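Local coordinates for protein putative isocitrate dehydrogenase, NAD-dependent (Methylococcus capsulatus, PDB 6LKY) that probably catalyses the NAD-dependent oxidative decarboxylation of isocitrate and binds the cofactor NAD, at residues 95-107 with 234-248. The protein carries 1 engineered substitution. Residues are numbered along the deposited sequence; the frame is centred on the assembly and turned at random.
Sequences RPAISFEGTDTAF and SDLAAGLIGGLGLTA. With NAD (nicotinamide-adenine-dinucleotide), chain C; ACE (acetyl group), chain D.
Beside the NAD pocket, Arg-95 on strand 92-98 reaches Ser-234 on helix 227-240. The arginine chain, extended from CG to NE, brings NH1 to 2.8 Å from Ser-234 OG, with an N-H...O angle of 152° and the oxygen near the guanidinium plane. NH2 hydrogen-bonds a citrate, probably from the crystallisation liquor, so NH1 is tied to the serine while NH2 is turned to the anion. A methionine here would probably leave Ser-234 OG without this donor and the citrate without its NH2 bond.

Farther along, strand and helix run 25° apart, and the small Ala-97 and Ala-237 let their CB atoms meet at 3.8 Å. Ile-241, with CG1 between the backbone N and the carbonyl carbon (chi1 70°), turns CD1 to the ring edge of Phe-100, 4.0 Å from CE1, while its CG2 lies against the backbone of Ser-99. Arg-305 makes a cation-pi contact with that ring.

A Schellman motif ends the helix: Gly-243 N bonds Ala-238 O, Gly-242 N bonds Gly-239 O, and Gly-242, the C-prime residue, has positive phi; a side chain there would run into Leu-246 CD1. Two carbonyls at the helix end are bridged by water: Leu-240 O to Phe-107 N, and Ile-241 O, just past it, to Phe-100 N and Thr-103 OG1. Thr-105 CG2 packs 3.5 Å from Leu-240 O. Beyond the turn, Gly-245 N donates to the oxygen of an acetyl group, probably from the crystallisation liquor (3.1 Å), and Leu-244 CD1 approaches NAD O2A. Strand, capped helix and cofactor loop together are consistent with the beta-decarboxylating dehydrogenase fold.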
ATOM      1  N   ARG A  95       1.479 -10.078 -12.369  1.00 26.23           N
ATOM      2  CA  ARG A  95       2.719  -9.338 -12.136  1.00 25.32           C
ATOM      3  C   ARG A  95       3.700 -10.148 -11.297  1.00 29.03           C
ATOM      4  O   ARG A  95       3.593 -10.169 -10.054  1.00 26.86           O
ATOM      5  CB  ARG A  95       2.422  -7.996 -11.482  1.00 23.28           C
ATOM      6  CG  ARG A  95       1.705  -7.054 -12.442  1.00 30.69           C
ATOM      7  CD  ARG A  95       1.246  -5.779 -11.778  1.00 29.27           C
ATOM      8  NE  ARG A  95       0.785  -4.832 -12.783  1.00 35.78           N
ATOM      9  CZ  ARG A  95       0.700  -3.524 -12.588  1.00 28.44           C
ATOM     10  NH1 ARG A  95       1.004  -3.003 -11.406  1.00 28.53           N
ATOM     11  NH2 ARG A  95       0.289  -2.750 -13.574  1.00 23.83           N
ATOM     12  N   PRO A  96       4.644 -10.846 -11.939  1.00 27.66           N
ATOM     13  CA  PRO A  96       5.695 -11.557 -11.192  1.00 25.22           C
ATOM     14  C   PRO A  96       6.750 -10.613 -10.641  1.00 24.82           C
ATOM     15  O   PRO A  96       7.157  -9.650 -11.295  1.00 29.05           O
ATOM     16  CB  PRO A  96       6.306 -12.508 -12.236  1.00 28.32           C
ATOM     17  CG  PRO A  96       5.346 -12.495 -13.428  1.00 24.69           C
ATOM     18  CD  PRO A  96       4.678 -11.148 -13.383  1.00 27.35           C
ATOM     19  N   ALA A  97       7.186 -10.892  -9.413  1.00 27.00           N
ATOM     20  CA  ALA A  97       8.317 -10.214  -8.782  1.00 26.66           C
ATOM     21  C   ALA A  97       9.253 -11.302  -8.260  1.00 29.74           C
ATOM     22  O   ALA A  97       8.952 -11.957  -7.254  1.00 31.07           O
ATOM     23  CB  ALA A  97       7.867  -9.271  -7.664  1.00 21.50           C
ATOM     24  N   ILE A  98      10.345 -11.533  -8.989  1.00 34.76           N
ATOM     25  CA  ILE A  98      11.338 -12.562  -8.681  1.00 30.64           C
ATOM     26  C   ILE A  98      12.710 -11.896  -8.665  1.00 32.40           C
ATOM     27  O   ILE A  98      13.089 -11.229  -9.633  1.00 33.88           O
ATOM     28  CB  ILE A  98      11.289 -13.716  -9.697  1.00 36.01           C
ATOM     29  CG1 ILE A  98       9.845 -14.203  -9.842  1.00 30.26           C
ATOM     30  CG2 ILE A  98      12.182 -14.873  -9.252  1.00 39.08           C
ATOM     31  CD1 ILE A  98       9.639 -15.232 -10.907  1.00 43.24           C
ATOM     32  N   SER A  99      13.435 -12.042  -7.557  1.00 29.36           N
ATOM     33  CA  SER A  99      14.702 -11.338  -7.370  1.00 30.16           C
ATOM     34  C   SER A  99      15.657 -11.569  -8.546  1.00 38.17           C
ATOM     35  O   SER A  99      15.659 -12.628  -9.185  1.00 31.29           O
ATOM     36  CB  SER A  99      15.372 -11.795  -6.072  1.00 34.17           C
ATOM     37  OG  SER A  99      14.624 -11.423  -4.914  1.00 32.65           O
ATOM     38  N   PHE A 100      16.442 -10.537  -8.855  1.00 34.32           N
ATOM     39  CA  PHE A 100      17.517 -10.597  -9.841  1.00 38.61           C
ATOM     40  C   PHE A 100      18.839 -10.613  -9.090  1.00 37.93           C
ATOM     41  O   PHE A 100      19.126  -9.685  -8.324  1.00 34.09           O
ATOM     42  CB  PHE A 100      17.496  -9.398 -10.791  1.00 40.92           C
ATOM     43  CG  PHE A 100      16.339  -9.382 -11.739  1.00 38.61           C
ATOM     44  CD1 PHE A 100      15.119  -8.847 -11.355  1.00 33.86           C
ATOM     45  CD2 PHE A 100      16.476  -9.880 -13.024  1.00 38.67           C
ATOM     46  CE1 PHE A 100      14.050  -8.826 -12.227  1.00 37.36           C
ATOM     47  CE2 PHE A 100      15.408  -9.857 -13.907  1.00 37.56           C
ATOM     48  CZ  PHE A 100      14.194  -9.329 -13.508  1.00 36.17           C
ATOM     49  N   GLU A 101      19.627 -11.666  -9.294  1.00 44.28           N
ATOM     50  CA  GLU A 101      20.957 -11.726  -8.697  1.00 46.52           C
ATOM     51  C   GLU A 101      21.779 -10.497  -9.085  1.00 38.17           C
ATOM     52  O   GLU A 101      21.832 -10.109 -10.255  1.00 38.92           O
ATOM     53  CB  GLU A 101      21.667 -13.008  -9.133  1.00 40.08           C
ATOM     54  CG  GLU A 101      22.982 -13.256  -8.413  1.00 54.34           C
ATOM     55  CD  GLU A 101      23.691 -14.504  -8.906  1.00 62.80           C
ATOM     56  OE1 GLU A 101      23.138 -15.202  -9.786  1.00 65.64           O
ATOM     57  OE2 GLU A 101      24.806 -14.776  -8.416  1.00 71.89           O
ATOM     58  N   GLY A 102      22.390  -9.864  -8.093  1.00 36.95           N
ATOM     59  CA  GLY A 102      23.256  -8.725  -8.313  1.00 37.15           C
ATOM     60  C   GLY A 102      22.673  -7.383  -7.926  1.00 43.82           C
ATOM     61  O   GLY A 102      23.409  -6.390  -7.936  1.00 44.35           O
ATOM     62  N   THR A 103      21.384  -7.305  -7.598  1.00 40.51           N
ATOM     63  CA  THR A 103      20.785  -6.025  -7.242  1.00 36.15           C
ATOM     64  C   THR A 103      21.199  -5.616  -5.834  1.00 34.94           C
ATOM     65  O   THR A 103      21.447  -6.460  -4.967  1.00 36.23           O
ATOM     66  CB  THR A 103      19.252  -6.091  -7.325  1.00 33.55           C
ATOM     67  OG1 THR A 103      18.760  -7.154  -6.494  1.00 34.10           O
ATOM     68  CG2 THR A 103      18.789  -6.326  -8.758  1.00 30.32           C
ATOM     69  N   ASP A 104      21.252  -4.304  -5.603  1.00 33.73           N
ATOM     70  CA  ASP A 104      21.517  -3.768  -4.265  1.00 35.81           C
ATOM     71  C   ASP A 104      20.193  -3.699  -3.501  1.00 41.55           C
ATOM     72  O   ASP A 104      19.539  -2.657  -3.401  1.00 42.27           O
ATOM     73  CB  ASP A 104      22.192  -2.408  -4.343  1.00 39.07           C
ATOM     74  CG  ASP A 104      22.524  -1.854  -2.969  1.00 41.12           C
ATOM     75  OD1 ASP A 104      22.562  -2.643  -2.004  1.00 49.89           O
ATOM     76  OD2 ASP A 104      22.738  -0.636  -2.846  1.00 44.85           O
ATOM     77  N   THR A 105      19.776  -4.855  -2.991  1.00 40.13           N
ATOM     78  CA  THR A 105      18.500  -5.011  -2.315  1.00 39.85           C
ATOM     79  C   THR A 105      18.710  -5.745  -1.000  1.00 40.95           C
ATOM     80  O   THR A 105      19.655  -6.523  -0.855  1.00 35.06           O
ATOM     81  CB  THR A 105      17.493  -5.782  -3.188  1.00 39.94           C
ATOM     82  OG1 THR A 105      18.143  -6.915  -3.777  1.00 35.42           O
ATOM     83  CG2 THR A 105      16.922  -4.882  -4.290  1.00 28.77           C
ATOM     84  N   ALA A 106      17.834  -5.468  -0.029  1.00 39.72           N
ATOM     85  CA  ALA A 106      17.872  -6.203   1.234  1.00 37.88           C
ATOM     86  C   ALA A 106      17.638  -7.698   1.025  1.00 44.98           C
ATOM     87  O   ALA A 106      18.254  -8.534   1.699  1.00 47.19           O
ATOM     88  CB  ALA A 106      16.833  -5.635   2.197  1.00 38.24           C
ATOM     89  N   PHE A 107      16.750  -8.058   0.104  1.00 34.16           N
ATOM     90  CA  PHE A 107      16.395  -9.449  -0.109  1.00 32.90           C
ATOM     91  C   PHE A 107      16.919  -9.916  -1.459  1.00 38.49           C
ATOM     92  O   PHE A 107      17.064  -9.127  -2.400  1.00 37.72           O
ATOM     93  CB  PHE A 107      14.876  -9.655  -0.019  1.00 34.49           C
ATOM     94  CG  PHE A 107      14.291  -9.255   1.318  1.00 42.23           C
ATOM     95  CD1 PHE A 107      14.533 -10.014   2.453  1.00 40.07           C
ATOM     96  CD2 PHE A 107      13.522  -8.108   1.441  1.00 33.28           C
ATOM     97  CE1 PHE A 107      14.008  -9.643   3.685  1.00 40.46           C
ATOM     98  CE2 PHE A 107      13.002  -7.730   2.671  1.00 35.40           C
ATOM     99  CZ  PHE A 107      13.242  -8.498   3.791  1.00 37.27           C
ATOM    100  N   SER A 234       1.764  -4.640  -5.931  1.00 25.59           N
ATOM    101  CA  SER A 234       2.727  -4.983  -6.966  1.00 27.01           C
ATOM    102  C   SER A 234       3.813  -3.917  -7.089  1.00 30.90           C
ATOM    103  O   SER A 234       4.963  -4.255  -7.401  1.00 25.99           O
ATOM    104  CB  SER A 234       2.007  -5.231  -8.303  1.00 28.70           C
ATOM    105  OG  SER A 234       1.414  -4.057  -8.831  1.00 31.25           O
ATOM    106  N   ASP A 235       3.499  -2.635  -6.811  1.00 25.33           N
ATOM    107  CA  ASP A 235       4.580  -1.642  -6.800  1.00 23.38           C
ATOM    108  C   ASP A 235       5.483  -1.800  -5.576  1.00 25.84           C
ATOM    109  O   ASP A 235       6.701  -1.578  -5.653  1.00 24.13           O
ATOM    110  CB  ASP A 235       4.011  -0.231  -6.853  1.00 21.43           C
ATOM    111  CG  ASP A 235       3.713   0.208  -8.262  1.00 40.24           C
ATOM    112  OD1 ASP A 235       3.567  -0.688  -9.126  1.00 34.40           O
ATOM    113  OD2 ASP A 235       3.614   1.435  -8.501  1.00 39.78           O
ATOM    114  N   LEU A 236       4.900  -2.155  -4.432  1.00 25.12           N
ATOM    115  CA  LEU A 236       5.708  -2.509  -3.271  1.00 22.91           C
ATOM    116  C   LEU A 236       6.688  -3.639  -3.622  1.00 25.75           C
ATOM    117  O   LEU A 236       7.889  -3.563  -3.321  1.00 22.90           O
ATOM    118  CB  LEU A 236       4.769  -2.892  -2.116  1.00 20.92           C
ATOM    119  CG  LEU A 236       5.208  -2.951  -0.645  1.00 23.65           C
ATOM    120  CD1 LEU A 236       4.009  -3.223   0.273  1.00 24.37           C
ATOM    121  CD2 LEU A 236       6.281  -4.008  -0.408  1.00 30.08           C
ATOM    122  N   ALA A 237       6.184  -4.700  -4.262  1.00 28.01           N
ATOM    123  CA  ALA A 237       7.029  -5.831  -4.651  1.00 26.04           C
ATOM    124  C   ALA A 237       8.126  -5.400  -5.626  1.00 26.72           C
ATOM    125  O   ALA A 237       9.290  -5.823  -5.507  1.00 28.24           O
ATOM    126  CB  ALA A 237       6.163  -6.934  -5.261  1.00 24.99           C
ATOM    127  N   ALA A 238       7.770  -4.547  -6.587  1.00 26.39           N
ATOM    128  CA  ALA A 238       8.772  -4.016  -7.505  1.00 28.79           C
ATOM    129  C   ALA A 238       9.887  -3.348  -6.725  1.00 27.63           C
ATOM    130  O   ALA A 238      11.072  -3.556  -7.007  1.00 31.11           O
ATOM    131  CB  ALA A 238       8.134  -3.022  -8.475  1.00 25.80           C
ATOM    132  N   GLY A 239       9.518  -2.532  -5.738  1.00 25.80           N
ATOM    133  CA  GLY A 239      10.523  -1.945  -4.870  1.00 24.93           C
ATOM    134  C   GLY A 239      11.405  -2.993  -4.220  1.00 25.16           C
ATOM    135  O   GLY A 239      12.625  -2.827  -4.132  1.00 23.99           O
ATOM    136  N   LEU A 240      10.799  -4.090  -3.760  1.00 23.12           N
ATOM    137  CA  LEU A 240      11.579  -5.102  -3.048  1.00 29.04           C
ATOM    138  C   LEU A 240      12.637  -5.745  -3.935  1.00 31.73           C
ATOM    139  O   LEU A 240      13.719  -6.085  -3.446  1.00 36.50           O
ATOM    140  CB  LEU A 240      10.677  -6.193  -2.470  1.00 27.75           C
ATOM    141  CG  LEU A 240       9.797  -5.785  -1.287  1.00 28.52           C
ATOM    142  CD1 LEU A 240       8.704  -6.844  -1.112  1.00 32.11           C
ATOM    143  CD2 LEU A 240      10.599  -5.581  -0.004  1.00 24.00           C
ATOM    144  N   ILE A 241      12.359  -5.936  -5.227  1.00 26.52           N
ATOM    145  CA  ILE A 241      13.342  -6.613  -6.082  1.00 29.67           C
ATOM    146  C   ILE A 241      14.241  -5.630  -6.827  1.00 29.59           C
ATOM    147  O   ILE A 241      15.018  -6.043  -7.693  1.00 32.81           O
ATOM    148  CB  ILE A 241      12.688  -7.600  -7.065  1.00 32.90           C
ATOM    149  CG1 ILE A 241      11.890  -6.871  -8.147  1.00 30.01           C
ATOM    150  CG2 ILE A 241      11.843  -8.644  -6.326  1.00 28.63           C
ATOM    151  CD1 ILE A 241      11.551  -7.779  -9.306  1.00 32.18           C
ATOM    152  N   GLY A 242      14.159  -4.341  -6.519  1.00 29.41           N
ATOM    153  CA  GLY A 242      15.114  -3.394  -7.065  1.00 25.34           C
ATOM    154  C   GLY A 242      14.531  -2.306  -7.935  1.00 30.30           C
ATOM    155  O   GLY A 242      15.304  -1.490  -8.460  1.00 32.28           O
ATOM    156  N   GLY A 243      13.224  -2.241  -8.139  1.00 30.87           N
ATOM    157  CA  GLY A 243      12.604  -1.042  -8.672  1.00 22.84           C
ATOM    158  C   GLY A 243      11.641  -1.349  -9.807  1.00 30.38           C
ATOM    159  O   GLY A 243      11.601  -2.434 -10.361  1.00 28.16           O
ATOM    160  N   LEU A 244      10.868  -0.304 -10.138  1.00 31.47           N
ATOM    161  CA  LEU A 244       9.902  -0.350 -11.230  1.00 34.02           C
ATOM    162  C   LEU A 244      10.568  -0.557 -12.577  1.00 34.64           C
ATOM    163  O   LEU A 244       9.909  -1.019 -13.517  1.00 36.07           O
ATOM    164  CB  LEU A 244       9.108   0.957 -11.276  1.00 29.45           C
ATOM    165  CG  LEU A 244       8.098   1.232 -10.167  1.00 34.45           C
ATOM    166  CD1 LEU A 244       7.489   2.608 -10.363  1.00 33.96           C
ATOM    167  CD2 LEU A 244       7.015   0.159 -10.181  1.00 40.04           C
ATOM    168  N   GLY A 245      11.845  -0.190 -12.704  1.00 32.05           N
ATOM    169  CA  GLY A 245      12.580  -0.425 -13.934  1.00 35.66           C
ATOM    170  C   GLY A 245      12.711  -1.883 -14.305  1.00 34.84           C
ATOM    171  O   GLY A 245      13.131  -2.180 -15.430  1.00 35.16           O
ATOM    172  N   LEU A 246      12.342  -2.795 -13.396  1.00 29.63           N
ATOM    173  CA  LEU A 246      12.578  -4.217 -13.573  1.00 31.83           C
ATOM    174  C   LEU A 246      11.335  -5.050 -13.856  1.00 35.17           C
ATOM    175  O   LEU A 246      11.477  -6.164 -14.363  1.00 32.39           O
ATOM    176  CB  LEU A 246      13.263  -4.787 -12.319  1.00 32.23           C
ATOM    177  CG  LEU A 246      14.573  -4.112 -11.909  1.00 33.95           C
ATOM    178  CD1 LEU A 246      15.040  -4.597 -10.540  1.00 34.52           C
ATOM    179  CD2 LEU A 246      15.653  -4.383 -12.950  1.00 36.70           C
ATOM    180  N   THR A 247      10.131  -4.563 -13.550  1.00 30.78           N
ATOM    181  CA  THR A 247       8.982  -5.448 -13.365  1.00 26.46           C
ATOM    182  C   THR A 247       7.946  -5.280 -14.464  1.00 27.67           C
ATOM    183  O   THR A 247       7.646  -4.158 -14.883  1.00 31.19           O
ATOM    184  CB  THR A 247       8.303  -5.217 -12.006  1.00 39.61           C
ATOM    185  OG1 THR A 247       8.229  -3.815 -11.727  1.00 42.02           O
ATOM    186  CG2 THR A 247       9.084  -5.892 -10.897  1.00 38.10           C
ATOM    187  N   ALA A 248       7.360  -6.405 -14.884  1.00 26.18           N
ATOM    188  CA  ALA A 248       6.431  -6.440 -15.998  1.00 28.39           C
ATOM    189  C   ALA A 248       5.093  -7.036 -15.578  1.00 25.79           C
ATOM    190  O   ALA A 248       4.976  -7.701 -14.548  1.00 23.38           O
ATOM    191  CB  ALA A 248       7.007  -7.235 -17.174  1.00 25.96           C
TER
HETATM  192  PA  NAD C 501       6.299   6.493 -12.772  1.00 28.31           P
HETATM  193  O1A NAD C 501       6.186   7.093 -14.152  1.00 26.13           O
HETATM  194  O2A NAD C 501       6.313   4.997 -12.836  1.00 28.02           O
HETATM  195  O5B NAD C 501       7.595   7.091 -12.045  1.00 27.75           O
HETATM  196  C5B NAD C 501       7.843   6.729 -10.690  1.00 29.52           C
HETATM  197  C4B NAD C 501       9.335   6.803 -10.429  1.00 34.17           C
HETATM  198  O4B NAD C 501       9.926   5.634 -11.031  1.00 29.16           O
HETATM  199  C3B NAD C 501       9.919   8.041 -11.099  1.00 27.47           C
HETATM  200  O3B NAD C 501      10.896   8.648 -10.266  1.00 35.01           O
HETATM  201  C2B NAD C 501      10.555   7.485 -12.363  1.00 32.21           C
HETATM  202  O2B NAD C 501      11.678   8.244 -12.840  1.00 34.14           O
HETATM  203  C1B NAD C 501      10.899   6.050 -11.987  1.00 25.05           C
HETATM  204  N9A NAD C 501      10.822   5.329 -13.249  1.00 29.08           N
HETATM  205  C8A NAD C 501       9.655   4.470 -13.528  1.00 28.48           C
HETATM  206  N7A NAD C 501      10.153   3.824 -14.758  1.00 25.48           N
HETATM  207  C5A NAD C 501      11.476   3.351 -14.366  1.00 32.06           C
HETATM  208  C6A NAD C 501      12.412   3.279 -15.559  1.00 25.57           C
HETATM  209  N6A NAD C 501      12.031   2.127 -16.393  1.00 25.00           N
HETATM  210  N1A NAD C 501      13.773   3.078 -15.038  1.00 28.51           N
HETATM  211  C2A NAD C 501      14.275   4.191 -14.207  1.00 30.51           C
HETATM  212  N3A NAD C 501      13.212   5.144 -13.878  1.00 33.03           N
HETATM  213  C4A NAD C 501      11.987   4.458 -13.477  1.00 32.69           C
HETATM  214  O3  NAD C 501       5.033   6.889 -11.868  1.00 25.92           O
HETATM  215  PN  NAD C 501       4.388   8.342 -11.726  1.00 22.18           P
HETATM  216  O1N NAD C 501       5.377   9.459 -11.820  1.00 21.93           O
HETATM  217  O2N NAD C 501       3.658   8.327 -10.392  1.00 26.91           O
HETATM  218  O5D NAD C 501       3.331   8.489 -12.928  1.00 23.39           O
HETATM  219  C5D NAD C 501       3.733   9.056 -14.186  1.00 22.79           C
HETATM  220  C4D NAD C 501       2.652   8.794 -15.226  1.00 24.53           C
HETATM  221  O4D NAD C 501       2.645   7.415 -15.639  1.00 23.45           O
HETATM  222  C3D NAD C 501       1.262   9.115 -14.676  1.00 24.28           C
HETATM  223  O3D NAD C 501       0.578   9.887 -15.658  1.00 22.16           O
HETATM  224  C2D NAD C 501       0.620   7.747 -14.528  1.00 22.63           C
HETATM  225  O2D NAD C 501      -0.793   7.744 -14.725  1.00 21.40           O
HETATM  226  C1D NAD C 501       1.290   6.932 -15.625  1.00 25.10           C
HETATM  227  N1N NAD C 501       1.103   5.490 -15.325  1.00 26.09           N
HETATM  228  C2N NAD C 501       1.335   4.615 -16.466  1.00 24.77           C
HETATM  229  C3N NAD C 501       0.889   3.238 -16.031  1.00 29.98           C
HETATM  230  C7N NAD C 501       0.627   2.282 -17.199  1.00 28.19           C
HETATM  231  O7N NAD C 501       1.029   0.950 -16.902  1.00 38.03           O
HETATM  232  N7N NAD C 501       1.207   2.784 -18.442  1.00 17.60           N
HETATM  233  C4N NAD C 501       1.737   2.643 -14.917  1.00 24.63           C
HETATM  234  C5N NAD C 501       1.965   3.623 -13.783  1.00 24.98           C
HETATM  235  C6N NAD C 501       1.826   5.117 -14.088  1.00 24.58           C
HETATM  236  C   ACE D 502      13.121   2.977 -10.270  1.00 46.51           C
HETATM  237  O   ACE D 502      13.124   2.133 -11.171  1.00 49.80           O
HETATM  238  CH3 ACE D 502      12.236   2.828  -9.076  1.00 32.69           C
HETATM  239  O   HOH W   1       8.044  -8.999 -13.859  1.00 27.29           O
HETATM  240  O   HOH W   2       5.776  -7.178 -11.970  1.00 33.40           O
HETATM  241  O   HOH W   3      16.386  -8.402  -7.133  1.00 27.08           O
HETATM  242  O   HOH W   4      14.953  -6.214  -0.912  1.00 37.82           O